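Local coordinates for protein alcohol dehydrogenase (Escherichia coli, PDB 5VM2) that probably acts as a zinc-containing, NAD(H)- or NADP(H)-dependent alcohol dehydrogenase of unknown substrate specificity, with a part in membrane biogenesis, at residues K138-M143 / A303-R308. Sequence-based numbering, arbitrary orientation.
Sequences KLPDNM and AISSGR
Asn142 swings its CG between its own backbone N and carbonyl carbon (chi1 79°), which sets its carboxamide against Ser305 at the end of helix 297-305. Both ends of the amide are used there. The Ser305 hydroxyl donates to Asn142 OD1, with 2.8 Å between OG and OD1, and lies slightly tilted from the carbonyl plane. Asn142 ND2 in turn donates to the backbone O of the same serine over 2.9 Å, with an N-H...O angle of 161° and the acceptor close to the amide plane. Because a backbone carbonyl can only accept, the bond to Ser305 O assigns ND2 to that end, and the two bonds together fix the amide's rotation. Pro140 borders this pair, its ring carbon CB 3.6 Å from Ser305 OG.

Next to the polar pair, Met143 runs out extended through CG and SD and bends only at the last torsion (chi3 -52°), which carries the methyl to the helix. Its CE sits against the helix backbone, 3.3 Å from Ser305 N, with Ser305 CB at 3.5 Å. The same CE lies 3.8 Å from Ile304 CG2, an apolar contact; Met143 and Ile304 are both buried. About one turn earlier in the helix, Ile301 touches both Pro140 and Met143, and Ile304 also packs on helix 145-163.

A type I beta turn from Pro140 to Met143, closed by Met143 N to Pro140 O at 3.0 Å, presents Asn142 and Met143 to the helix together. Arg86 of strand 86-89 hydrogen-bonds to Met143 O through its guanidinium. The contact thus joins the loop leading from strand 136-138 of the GroES-like part into helix 145-163 with the C-terminal end of helix 297-305: a beta turn docked on a helix end within the zinc-containing alcohol dehydrogenase fold.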
loop_
_atom_site.group_PDB
_atom_site.type_symbol
_atom_site.label_atom_id
_atom_site.label_comp_id
_atom_site.label_asym_id
_atom_site.label_seq_id
_atom_site.Cartn_x
_atom_site.Cartn_y
_atom_site.Cartn_z
ATOM N N LYS A 138 -10.602 13.528 6.118
ATOM C CA LYS A 138 -9.991 14.362 7.136
ATOM C C LYS A 138 -9.261 13.493 8.153
ATOM O O LYS A 138 -9.748 12.434 8.557
ATOM C CB LYS A 138 -11.054 15.208 7.830
ATOM C CG LYS A 138 -10.697 15.627 9.234
ATOM C CD LYS A 138 -9.809 16.851 9.185
ATOM C CE LYS A 138 -9.956 17.734 10.404
ATOM N NZ LYS A 138 -9.108 18.915 10.215
ATOM N N LEU A 139 -8.094 13.943 8.549
ATOM C CA LEU A 139 -7.344 13.206 9.554
ATOM C C LEU A 139 -7.813 13.599 10.954
ATOM O O LEU A 139 -8.089 14.776 11.209
ATOM C CB LEU A 139 -5.851 13.485 9.417
ATOM C CG LEU A 139 -5.256 13.225 8.036
ATOM C CD1 LEU A 139 -3.827 13.736 7.967
ATOM C CD2 LEU A 139 -5.324 11.741 7.705
ATOM N N PRO A 140 -7.921 12.638 11.871
ATOM C CA PRO A 140 -8.153 12.988 13.275
ATOM C C PRO A 140 -7.060 13.919 13.778
ATOM O O PRO A 140 -5.945 13.957 13.253
ATOM C CB PRO A 140 -8.113 11.635 13.996
ATOM C CG PRO A 140 -8.459 10.629 12.927
ATOM C CD PRO A 140 -7.887 11.183 11.654
ATOM N N ASP A 141 -7.401 14.685 14.814
ATOM C CA ASP A 141 -6.449 15.651 15.352
ATOM C C ASP A 141 -5.168 14.979 15.837
ATOM O O ASP A 141 -4.089 15.575 15.753
ATOM C CB ASP A 141 -7.098 16.449 16.480
ATOM C CG ASP A 141 -8.140 17.430 15.972
ATOM O OD1 ASP A 141 -8.294 17.556 14.736
ATOM O OD2 ASP A 141 -8.806 18.075 16.806
ATOM N N ASN A 142 -5.258 13.745 16.328
ATOM C CA ASN A 142 -4.101 13.037 16.860
ATOM C C ASN A 142 -3.344 12.249 15.795
ATOM O O ASN A 142 -2.509 11.407 16.142
ATOM C CB ASN A 142 -4.529 12.107 18.002
ATOM C CG ASN A 142 -5.157 10.806 17.512
ATOM O OD1 ASN A 142 -5.713 10.734 16.413
ATOM N ND2 ASN A 142 -5.065 9.770 18.336
ATOM N N MET A 143 -3.614 12.504 14.516
ATOM C CA MET A 143 -2.962 11.816 13.409
ATOM C C MET A 143 -2.322 12.852 12.495
ATOM O O MET A 143 -3.027 13.669 11.892
ATOM C CB MET A 143 -3.964 10.959 12.631
ATOM C CG MET A 143 -3.336 10.135 11.531
ATOM S SD MET A 143 -4.527 9.090 10.668
ATOM C CE MET A 143 -5.281 8.250 12.040
ATOM N N ALA A 303 -8.388 2.738 12.885
ATOM C CA ALA A 303 -7.465 1.811 13.528
ATOM C C ALA A 303 -6.154 2.494 13.887
ATOM O O ALA A 303 -5.604 2.269 14.972
ATOM C CB ALA A 303 -7.220 0.608 12.617
ATOM N N ILE A 304 -5.643 3.346 12.996
ATOM C CA ILE A 304 -4.395 4.043 13.280
ATOM C C ILE A 304 -4.603 5.085 14.377
ATOM O O ILE A 304 -3.805 5.190 15.319
ATOM C CB ILE A 304 -3.832 4.668 11.990
ATOM C CG1 ILE A 304 -3.430 3.560 11.011
ATOM C CG2 ILE A 304 -2.648 5.574 12.315
ATOM C CD1 ILE A 304 -3.326 4.010 9.568
ATOM N N SER A 305 -5.692 5.851 14.290
ATOM C CA SER A 305 -5.941 6.899 15.279
ATOM C C SER A 305 -6.050 6.330 16.687
ATOM O O SER A 305 -5.604 6.960 17.655
ATOM C CB SER A 305 -7.213 7.666 14.930
ATOM O OG SER A 305 -7.461 8.658 15.906
ATOM N N SER A 306 -6.652 5.148 16.824
ATOM C CA SER A 306 -6.829 4.528 18.131
ATOM C C SER A 306 -5.512 4.082 18.753
ATOM O O SER A 306 -5.472 3.807 19.956
ATOM C CB SER A 306 -7.767 3.325 18.013
ATOM O OG SER A 306 -7.118 2.247 17.347
ATOM N N GLY A 307 -4.438 4.004 17.967
ATOM C CA GLY A 307 -3.187 3.448 18.430
ATOM C C GLY A 307 -3.053 1.953 18.236
ATOM O O GLY A 307 -1.948 1.416 18.400
ATOM N N ARG A 308 -4.142 1.263 17.891
ATOM C CA ARG A 308 -4.072 -0.181 17.695
ATOM C C ARG A 308 -3.223 -0.541 16.483
ATOM O O ARG A 308 -2.548 -1.577 16.484
ATOM C CB ARG A 308 -5.481 -0.757 17.544
ATOM C CG ARG A 308 -5.540 -2.273 17.573
ATOM C CD ARG A 308 -6.967 -2.773 17.777
ATOM N NE ARG A 308 -7.467 -2.484 19.120
ATOM C CZ ARG A 308 -8.709 -2.735 19.523
ATOM N NH1 ARG A 308 -9.585 -3.279 18.684
ATOM N NH2 ARG A 308 -9.081 -2.443 20.762
#